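Local coordinates for LPXTG-motif cell wall anchor domain protein (Mobiluncus mulieris, PDB 5U5O) that probably serves in cell adhesion as part of a giant, probably wall-anchored surface adhesin whose Ig-like domains carry intramolecular cross-links, at residues 42-56 with 118-132. Numbering follows the deposited sequence.
Sequences KTYAIAGQLYEQSVA and IALVVYEQLWAEGTY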
ATOM      1  N   LYS A  42      -7.292 -38.775  12.418  1.00 13.19           N
ATOM      2  CA  LYS A  42      -6.926 -37.971  13.577  1.00 13.00           C
ATOM      3  C   LYS A  42      -7.470 -36.551  13.436  1.00 12.73           C
ATOM      4  O   LYS A  42      -7.593 -36.034  12.325  1.00 13.96           O
ATOM      5  CB  LYS A  42      -5.403 -37.959  13.784  1.00 13.16           C
ATOM      6  CG  LYS A  42      -4.839 -39.344  14.158  1.00 14.94           C
ATOM      7  CD  LYS A  42      -3.512 -39.326  14.911  1.00 14.91           C
ATOM      8  CE  LYS A  42      -3.676 -39.051  16.409  1.00 14.92           C
ATOM      9  NZ  LYS A  42      -2.378 -38.989  17.135  1.00 15.32           N
ATOM     10  N   THR A  43      -7.679 -35.927  14.588  1.00 13.07           N
ATOM     11  CA  THR A  43      -8.180 -34.569  14.680  1.00 13.72           C
ATOM     12  C   THR A  43      -7.087 -33.648  15.188  1.00 14.26           C
ATOM     13  O   THR A  43      -6.687 -33.726  16.330  1.00 18.50           O
ATOM     14  CB  THR A  43      -9.420 -34.459  15.585  1.00 15.84           C
ATOM     15  OG1 THR A  43     -10.438 -35.306  15.055  1.00 17.50           O
ATOM     16  CG2 THR A  43      -9.926 -33.000  15.644  1.00 16.68           C
ATOM     17  N   TYR A  44      -6.652 -32.751  14.318  1.00 13.94           N
ATOM     18  CA  TYR A  44      -5.618 -31.770  14.600  1.00 13.99           C
ATOM     19  C   TYR A  44      -6.272 -30.415  14.836  1.00 14.02           C
ATOM     20  O   TYR A  44      -7.429 -30.172  14.414  1.00 16.31           O
ATOM     21  CB  TYR A  44      -4.700 -31.623  13.389  1.00 13.73           C
ATOM     22  CG  TYR A  44      -3.964 -32.893  13.049  1.00 12.46           C
ATOM     23  CD1 TYR A  44      -4.565 -33.899  12.314  1.00 12.73           C
ATOM     24  CD2 TYR A  44      -2.631 -33.069  13.411  1.00 12.51           C
ATOM     25  CE1 TYR A  44      -3.889 -35.080  12.006  1.00 13.53           C
ATOM     26  CE2 TYR A  44      -1.946 -34.236  13.084  1.00 12.55           C
ATOM     27  CZ  TYR A  44      -2.577 -35.231  12.377  1.00 13.24           C
ATOM     28  OH  TYR A  44      -1.954 -36.427  12.057  1.00 15.60           O
ATOM     29  N   ALA A  45      -5.558 -29.532  15.521  1.00 14.65           N
ATOM     30  CA  ALA A  45      -5.931 -28.113  15.559  1.00 14.90           C
ATOM     31  C   ALA A  45      -4.940 -27.358  14.699  1.00 14.01           C
ATOM     32  O   ALA A  45      -3.734 -27.619  14.704  1.00 15.96           O
ATOM     33  CB  ALA A  45      -5.926 -27.561  16.977  1.00 15.54           C
ATOM     34  N   ILE A  46      -5.468 -26.389  13.957  1.00 13.63           N
ATOM     35  CA  ILE A  46      -4.670 -25.467  13.168  1.00 13.88           C
ATOM     36  C   ILE A  46      -4.926 -24.033  13.587  1.00 15.02           C
ATOM     37  O   ILE A  46      -6.078 -23.676  13.935  1.00 16.47           O
ATOM     38  CB  ILE A  46      -4.852 -25.666  11.641  1.00 13.23           C
ATOM     39  CG1 ILE A  46      -6.327 -25.636  11.225  1.00 13.61           C
ATOM     40  CG2 ILE A  46      -4.146 -26.965  11.228  1.00 12.46           C
ATOM     41  CD1 ILE A  46      -6.497 -25.595   9.724  1.00 13.98           C
ATOM     42  N   ALA A  47      -3.902 -23.199  13.529  1.00 16.07           N
ATOM     43  CA  ALA A  47      -4.060 -21.754  13.804  1.00 14.98           C
ATOM     44  C   ALA A  47      -3.282 -20.990  12.793  1.00 14.02           C
ATOM     45  O   ALA A  47      -2.159 -21.383  12.405  1.00 17.27           O
ATOM     46  CB  ALA A  47      -3.549 -21.425  15.191  1.00 15.04           C
ATOM     47  N   GLY A  48      -3.855 -19.871  12.377  1.00 13.57           N
ATOM     48  CA  GLY A  48      -3.206 -18.936  11.487  1.00 14.07           C
ATOM     49  C   GLY A  48      -3.223 -17.528  12.068  1.00 14.56           C
ATOM     50  O   GLY A  48      -4.160 -17.154  12.799  1.00 16.95           O
ATOM     51  N   GLN A  49      -2.204 -16.749  11.720  1.00 15.89           N
ATOM     52  CA  GLN A  49      -2.120 -15.331  12.069  1.00 15.92           C
ATOM     53  C   GLN A  49      -1.596 -14.556  10.890  1.00 16.49           C
ATOM     54  O   GLN A  49      -0.743 -15.029  10.151  1.00 17.91           O
ATOM     55  CB  GLN A  49      -1.216 -15.064  13.276  1.00 16.77           C
ATOM     56  CG  GLN A  49      -1.490 -15.928  14.486  1.00 15.86           C
ATOM     57  CD  GLN A  49      -0.841 -17.305  14.395  1.00 15.98           C
ATOM     58  OE1 GLN A  49       0.298 -17.454  13.919  1.00 17.71           O
ATOM     59  NE2 GLN A  49      -1.562 -18.323  14.849  1.00 16.96           N
ATOM     60  N   LEU A  50      -2.106 -13.332  10.754  1.00 16.61           N
ATOM     61  CA  LEU A  50      -1.670 -12.391   9.738  1.00 15.71           C
ATOM     62  C   LEU A  50      -0.864 -11.276  10.388  1.00 17.35           C
ATOM     63  O   LEU A  50      -1.318 -10.669  11.366  1.00 20.10           O
ATOM     64  CB  LEU A  50      -2.902 -11.775   9.050  1.00 15.71           C
ATOM     65  CG  LEU A  50      -2.600 -10.880   7.859  1.00 16.90           C
ATOM     66  CD1 LEU A  50      -2.038 -11.654   6.686  1.00 15.22           C
ATOM     67  CD2 LEU A  50      -3.881 -10.155   7.456  1.00 18.13           C
ATOM     68  N   TYR A  51       0.309 -10.991   9.822  1.00 17.68           N
ATOM     69  CA  TYR A  51       1.203  -9.954  10.324  1.00 19.25           C
ATOM     70  C   TYR A  51       1.695  -9.061   9.202  1.00 19.00           C
ATOM     71  O   TYR A  51       1.826  -9.510   8.066  1.00 19.21           O
ATOM     72  CB  TYR A  51       2.459 -10.593  10.911  1.00 18.59           C
ATOM     73  CG  TYR A  51       2.269 -11.442  12.133  1.00 19.24           C
ATOM     74  CD1 TYR A  51       2.158 -10.863  13.388  1.00 20.26           C
ATOM     75  CD2 TYR A  51       2.285 -12.845  12.045  1.00 19.89           C
ATOM     76  CE1 TYR A  51       2.025 -11.640  14.526  1.00 21.88           C
ATOM     77  CE2 TYR A  51       2.151 -13.631  13.181  1.00 21.47           C
ATOM     78  CZ  TYR A  51       2.019 -13.020  14.415  1.00 20.79           C
ATOM     79  OH  TYR A  51       1.873 -13.743  15.561  1.00 25.59           O
ATOM     80  N   GLU A  52       1.999  -7.811   9.531  1.00 19.95           N
ATOM     81  CA  GLU A  52       2.881  -7.012   8.689  1.00 20.77           C
ATOM     82  C   GLU A  52       4.294  -7.612   8.841  1.00 21.82           C
ATOM     83  O   GLU A  52       4.702  -8.011   9.949  1.00 23.78           O
ATOM     84  CB  GLU A  52       2.802  -5.518   9.054  1.00 22.83           C
ATOM     85  CG  GLU A  52       3.646  -4.607   8.172  1.00 22.81           C
ATOM     86  CD  GLU A  52       5.103  -4.537   8.590  1.00 25.67           C
ATOM     87  OE1 GLU A  52       5.387  -4.513   9.806  1.00 28.13           O
ATOM     88  OE2 GLU A  52       5.975  -4.526   7.699  1.00 25.58           O
ATOM     89  N   GLN A  53       5.010  -7.706   7.720  1.00 21.85           N
ATOM     90  CA  GLN A  53       6.238  -8.507   7.631  1.00 24.94           C
ATOM     91  C   GLN A  53       7.330  -8.114   8.624  1.00 28.35           C
ATOM     92  O   GLN A  53       7.964  -8.991   9.208  1.00 30.61           O
ATOM     93  CB  GLN A  53       6.797  -8.489   6.209  1.00 25.45           C
ATOM     94  CG  GLN A  53       7.972  -9.435   5.991  1.00 26.81           C
ATOM     95  CD  GLN A  53       8.591  -9.279   4.619  1.00 35.37           C
ATOM     96  OE1 GLN A  53       8.761  -8.160   4.130  1.00 35.48           O
ATOM     97  NE2 GLN A  53       8.951 -10.399   3.993  1.00 35.57           N
ATOM     98  N   SER A  54       7.549  -6.810   8.809  1.00 30.25           N
ATOM     99  CA  SER A  54       8.611  -6.347   9.733  1.00 30.08           C
ATOM    100  C   SER A  54       8.423  -6.759  11.201  1.00 30.82           C
ATOM    101  O   SER A  54       9.409  -6.845  11.942  1.00 35.25           O
ATOM    102  CB  SER A  54       8.799  -4.822   9.651  1.00 31.69           C
ATOM    103  OG  SER A  54       7.894  -4.122  10.492  1.00 31.91           O
ATOM    104  N   VAL A  55       7.179  -7.018  11.612  1.00 30.62           N
ATOM    105  CA  VAL A  55       6.875  -7.498  12.975  1.00 32.37           C
ATOM    106  C   VAL A  55       6.310  -8.933  12.994  1.00 28.39           C
ATOM    107  O   VAL A  55       5.642  -9.341  13.954  1.00 30.53           O
ATOM    108  CB  VAL A  55       5.942  -6.513  13.731  1.00 31.19           C
ATOM    109  CG1 VAL A  55       6.647  -5.179  13.938  1.00 33.16           C
ATOM    110  CG2 VAL A  55       4.610  -6.308  13.010  1.00 33.40           C
ATOM    111  N   ALA A  56       6.601  -9.704  11.947  1.00 25.07           N
ATOM    112  CA  ALA A  56       6.001 -11.025  11.784  1.00 23.53           C
ATOM    113  C   ALA A  56       6.447 -11.933  12.925  1.00 25.64           C
ATOM    114  O   ALA A  56       7.635 -12.038  13.208  1.00 29.02           O
ATOM    115  CB  ALA A  56       6.372 -11.629  10.435  1.00 28.16           C
ATOM    116  N   ILE A 118       2.459  -2.302   1.632  1.00 16.76           N
ATOM    117  CA  ILE A 118       2.615  -2.896   2.956  1.00 17.17           C
ATOM    118  C   ILE A 118       2.716  -4.413   2.754  1.00 17.27           C
ATOM    119  O   ILE A 118       1.815  -5.022   2.176  1.00 18.82           O
ATOM    120  CB  ILE A 118       1.439  -2.567   3.897  1.00 17.75           C
ATOM    121  CG1 ILE A 118       1.310  -1.051   4.069  1.00 18.62           C
ATOM    122  CG2 ILE A 118       1.626  -3.243   5.262  1.00 19.14           C
ATOM    123  CD1 ILE A 118      -0.067  -0.603   4.530  1.00 20.20           C
ATOM    124  N   ALA A 119       3.838  -4.990   3.177  1.00 19.31           N
ATOM    125  CA  ALA A 119       4.048  -6.434   3.074  1.00 17.72           C
ATOM    126  C   ALA A 119       3.394  -7.163   4.236  1.00 17.77           C
ATOM    127  O   ALA A 119       3.665  -6.863   5.414  1.00 19.16           O
ATOM    128  CB  ALA A 119       5.533  -6.775   3.021  1.00 18.49           C
ATOM    129  N   LEU A 120       2.546  -8.131   3.899  1.00 16.30           N
ATOM    130  CA  LEU A 120       1.919  -9.009   4.892  1.00 15.54           C
ATOM    131  C   LEU A 120       2.359 -10.461   4.738  1.00 16.20           C
ATOM    132  O   LEU A 120       2.716 -10.897   3.652  1.00 17.24           O
ATOM    133  CB  LEU A 120       0.399  -8.948   4.758  1.00 15.29           C
ATOM    134  CG  LEU A 120      -0.217  -7.551   4.745  1.00 16.42           C
ATOM    135  CD1 LEU A 120      -1.728  -7.621   4.566  1.00 16.63           C
ATOM    136  CD2 LEU A 120       0.098  -6.791   6.023  1.00 17.62           C
ATOM    137  N   VAL A 121       2.210 -11.219   5.812  1.00 15.99           N
ATOM    138  CA  VAL A 121       2.554 -12.637   5.771  1.00 16.28           C
ATOM    139  C   VAL A 121       1.695 -13.407   6.768  1.00 15.66           C
ATOM    140  O   VAL A 121       1.415 -12.923   7.858  1.00 17.06           O
ATOM    141  CB  VAL A 121       4.082 -12.848   5.985  1.00 16.86           C
ATOM    142  CG1 VAL A 121       4.493 -12.391   7.381  1.00 17.09           C
ATOM    143  CG2 VAL A 121       4.497 -14.292   5.701  1.00 17.47           C
ATOM    144  N   VAL A 122       1.321 -14.623   6.367  1.00 14.56           N
ATOM    145  CA  VAL A 122       0.551 -15.565   7.177  1.00 13.81           C
ATOM    146  C   VAL A 122       1.518 -16.568   7.835  1.00 14.23           C
ATOM    147  O   VAL A 122       2.446 -17.080   7.177  1.00 16.35           O
ATOM    148  CB  VAL A 122      -0.416 -16.352   6.299  1.00 13.22           C
ATOM    149  CG1 VAL A 122      -1.077 -17.496   7.059  1.00 12.14           C
ATOM    150  CG2 VAL A 122      -1.466 -15.396   5.760  1.00 12.81           C
ATOM    151  N   TYR A 123       1.342 -16.773   9.135  1.00 14.34           N
ATOM    152  CA  TYR A 123       2.020 -17.816   9.926  1.00 16.08           C
ATOM    153  C   TYR A 123       0.967 -18.862  10.251  1.00 14.97           C
ATOM    154  O   TYR A 123      -0.223 -18.543  10.382  1.00 16.04           O
ATOM    155  CB  TYR A 123       2.537 -17.180  11.209  1.00 16.49           C
ATOM    156  CG  TYR A 123       3.894 -16.485  11.100  1.00 17.21           C
ATOM    157  CD1 TYR A 123       4.393 -15.991   9.887  1.00 19.11           C
ATOM    158  CD2 TYR A 123       4.698 -16.353  12.237  1.00 19.15           C
ATOM    159  CE1 TYR A 123       5.644 -15.382   9.815  1.00 19.07           C
ATOM    160  CE2 TYR A 123       5.941 -15.741  12.171  1.00 20.72           C
ATOM    161  CZ  TYR A 123       6.407 -15.260  10.962  1.00 21.70           C
ATOM    162  OH  TYR A 123       7.644 -14.658  10.921  1.00 25.62           O
ATOM    163  N   GLU A 124       1.399 -20.127  10.392  1.00 15.02           N
ATOM    164  CA  GLU A 124       0.473 -21.237  10.670  1.00 14.63           C
ATOM    165  C   GLU A 124       1.126 -22.228  11.624  1.00 14.43           C
ATOM    166  O   GLU A 124       2.359 -22.454  11.570  1.00 15.90           O
ATOM    167  CB  GLU A 124       0.090 -21.986   9.390  1.00 13.34           C
ATOM    168  CG  GLU A 124      -1.147 -22.870   9.513  1.00 11.39           C
ATOM    169  CD  GLU A 124      -2.451 -22.079   9.417  1.00 13.53           C
ATOM    170  OE1 GLU A 124      -2.431 -20.900   8.990  1.00 15.28           O
ATOM    171  OE2 GLU A 124      -3.488 -22.636   9.812  1.00 14.64           O
ATOM    172  N   GLN A 125       0.327 -22.797  12.512  1.00 14.48           N
ATOM    173  CA  GLN A 125       0.800 -23.892  13.369  1.00 14.37           C
ATOM    174  C   GLN A 125      -0.180 -25.044  13.324  1.00 12.60           C
ATOM    175  O   GLN A 125      -1.419 -24.855  13.184  1.00 14.53           O
ATOM    176  CB  GLN A 125       1.018 -23.429  14.809  1.00 14.53           C
ATOM    177  CG  GLN A 125       1.890 -22.184  14.949  1.00 14.39           C
ATOM    178  CD  GLN A 125       1.099 -20.890  14.697  1.00 14.54           C
ATOM    179  OE1 GLN A 125      -0.015 -20.744  15.185  1.00 16.01           O
ATOM    180  NE2 GLN A 125       1.664 -19.974  13.911  1.00 15.93           N
ATOM    181  N   LEU A 126       0.389 -26.247  13.498  1.00 12.30           N
ATOM    182  CA  LEU A 126      -0.357 -27.495  13.508  1.00 12.12           C
ATOM    183  C   LEU A 126      -0.154 -28.182  14.845  1.00 12.88           C
ATOM    184  O   LEU A 126       1.001 -28.431  15.224  1.00 14.37           O
ATOM    185  CB  LEU A 126       0.155 -28.403  12.383  1.00 12.26           C
ATOM    186  CG  LEU A 126      -0.430 -29.811  12.267  1.00 11.74           C
ATOM    187  CD1 LEU A 126      -1.906 -29.757  11.907  1.00 11.51           C
ATOM    188  CD2 LEU A 126       0.367 -30.657  11.272  1.00 12.25           C
ATOM    189  N   TRP A 127      -1.239 -28.585  15.500  1.00 13.85           N
ATOM    190  CA  TRP A 127      -1.227 -29.183  16.829  1.00 13.23           C
ATOM    191  C   TRP A 127      -1.803 -30.597  16.707  1.00 12.69           C
ATOM    192  O   TRP A 127      -2.896 -30.799  16.163  1.00 15.41           O
ATOM    193  CB  TRP A 127      -2.063 -28.370  17.825  1.00 14.47           C
ATOM    194  CG  TRP A 127      -1.562 -26.993  18.126  1.00 16.50           C
ATOM    195  CD1 TRP A 127      -1.696 -25.884  17.340  1.00 16.13           C
ATOM    196  CD2 TRP A 127      -0.909 -26.559  19.323  1.00 17.27           C
ATOM    197  NE1 TRP A 127      -1.139 -24.803  17.959  1.00 16.92           N
ATOM    198  CE2 TRP A 127      -0.658 -25.177  19.183  1.00 17.51           C
ATOM    199  CE3 TRP A 127      -0.508 -27.201  20.503  1.00 18.84           C
ATOM    200  CZ2 TRP A 127      -0.019 -24.426  20.168  1.00 18.85           C
ATOM    201  CZ3 TRP A 127       0.129 -26.456  21.481  1.00 20.95           C
ATOM    202  CH2 TRP A 127       0.371 -25.079  21.306  1.00 21.37           C
ATOM    203  N   ALA A 128      -1.070 -31.590  17.216  1.00 13.31           N
ATOM    204  CA  ALA A 128      -1.569 -32.969  17.211  1.00 12.34           C
ATOM    205  C   ALA A 128      -2.714 -33.168  18.200  1.00 14.04           C
ATOM    206  O   ALA A 128      -2.844 -32.446  19.185  1.00 15.56           O
ATOM    207  CB  ALA A 128      -0.458 -33.958  17.525  1.00 12.67           C
ATOM    208  N   GLU A 129      -3.515 -34.178  17.919  1.00 14.25           N
ATOM    209  CA  GLU A 129      -4.632 -34.551  18.780  1.00 14.80           C
ATOM    210  C   GLU A 129      -4.128 -34.742  20.241  1.00 14.97           C
ATOM    211  O   GLU A 129      -3.057 -35.309  20.473  1.00 17.78           O
ATOM    212  CB  GLU A 129      -5.266 -35.834  18.235  1.00 14.38           C
ATOM    213  CG  GLU A 129      -6.629 -36.153  18.816  1.00 15.19           C
ATOM    214  CD  GLU A 129      -7.259 -37.395  18.220  1.00 18.77           C
ATOM    215  OE1 GLU A 129      -7.245 -37.565  16.985  1.00 19.24           O
ATOM    216  OE2 GLU A 129      -7.789 -38.217  19.002  1.00 29.66           O
ATOM    217  N   GLY A 130      -4.860 -34.158  21.189  1.00 15.75           N
ATOM    218  CA  GLY A 130      -4.560 -34.279  22.616  1.00 20.75           C
ATOM    219  C   GLY A 130      -3.535 -33.325  23.208  1.00 21.12           C
ATOM    220  O   GLY A 130      -3.296 -33.357  24.423  1.00 24.58           O
ATOM    221  N   THR A 131      -2.923 -32.479  22.377  1.00 20.13           N
ATOM    222  CA  THR A 131      -1.832 -31.595  22.823  1.00 20.70           C
ATOM    223  C   THR A 131      -2.297 -30.184  23.206  1.00 22.48           C
ATOM    224  O   THR A 131      -1.491 -29.356  23.642  1.00 24.19           O
ATOM    225  CB  THR A 131      -0.729 -31.479  21.753  1.00 18.79           C
ATOM    226  OG1 THR A 131      -1.234 -30.809  20.587  1.00 19.44           O
ATOM    227  CG2 THR A 131      -0.188 -32.864  21.368  1.00 18.67           C
ATOM    228  N   TYR A 132      -3.590 -29.918  23.050  1.00 23.92           N
ATOM    229  CA  TYR A 132      -4.164 -28.598  23.307  1.00 26.77           C
ATOM    230  C   TYR A 132      -5.289 -28.728  24.333  1.00 28.00           C
ATOM    231  O   TYR A 132      -6.065 -29.677  24.277  1.00 27.47           O
ATOM    232  CB  TYR A 132      -4.654 -27.939  21.995  1.00 26.00           C
ATOM    233  CG  TYR A 132      -5.479 -28.816  21.051  1.00 27.09           C
ATOM    234  CD1 TYR A 132      -4.864 -29.658  20.133  1.00 27.68           C
ATOM    235  CD2 TYR A 132      -6.882 -28.760  21.043  1.00 30.19           C
ATOM    236  CE1 TYR A 132      -5.604 -30.448  19.260  1.00 28.63           C
ATOM    237  CE2 TYR A 132      -7.630 -29.550  20.170  1.00 33.54           C
ATOM    238  CZ  TYR A 132      -6.990 -30.387  19.273  1.00 32.52           C
ATOM    239  OH  TYR A 132      -7.713 -31.182  18.402  1.00 31.75           O
TER
HETATM  240  O   HOH W   1      -1.701 -37.243  19.304  1.00 22.42           O
HETATM  241  O   HOH W   2     -10.215 -37.891  15.630  1.00 24.54           O
HETATM  242  O   HOH W   3       5.591  -3.742   5.029  1.00 29.98           O
HETATM  243  O   HOH W   4       9.005 -14.731  13.435  1.00 42.53           O
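Thr43 starts strand 43-52, which runs antiparallel to strand 118-127 in the Ig-like, T-Q ester bond containing domain; its N-H runs almost straight (172°) into Glu129 OE1, 2.9 Å away, on the anti side and somewhat out of the carboxylate plane. Glu129 reaches back from the type II turn of 128-131 because its CG stands anti to the backbone N (chi1 -166°) and the chain stays extended beyond it. The ladder begins where Ala45 pairs with Trp127 through two backbone hydrogen bonds; Ala45 CB lies over one face of the Tyr132 ring, 3.8 Å from the centroid. On the other face of the sheet, turned toward strand 94-104, Ile46 CG2 packs at 3.6 Å on Leu126 CD1. Gly48 lies opposite Glu124, and the missing side chain leaves room for the carboxylate, which also lies close to Ala47 O and Asp31, with Glu124 OE1 3.3 Å from Gly48 CA. Gln49 and Gln125 join their amides in a closed pair: Gln49 NE2 to Gln125 OE1 and Gln125 NE2 to Gln49 OE1 are each 2.9 Å. Their planes are only 18° apart, each bond uses a carbonyl lone pair, and Gln125 NE2 also donates to Asn153 OD1, which probably helps fix which way round the Gln125 amide is turned. Leu50 lies on the face of Ile46 and Leu126, its CD1 against Val122 CG2; on the opposite face, with Gln49 and Gln125, Tyr51 points an edge at the face of Tyr123 in a T-shaped stack. Beyond the strand, the chain turns back at Gln53 and brings Ala56 C over the face of Tyr51 and Ala56 CB to 3.3 Å from Tyr123 OH.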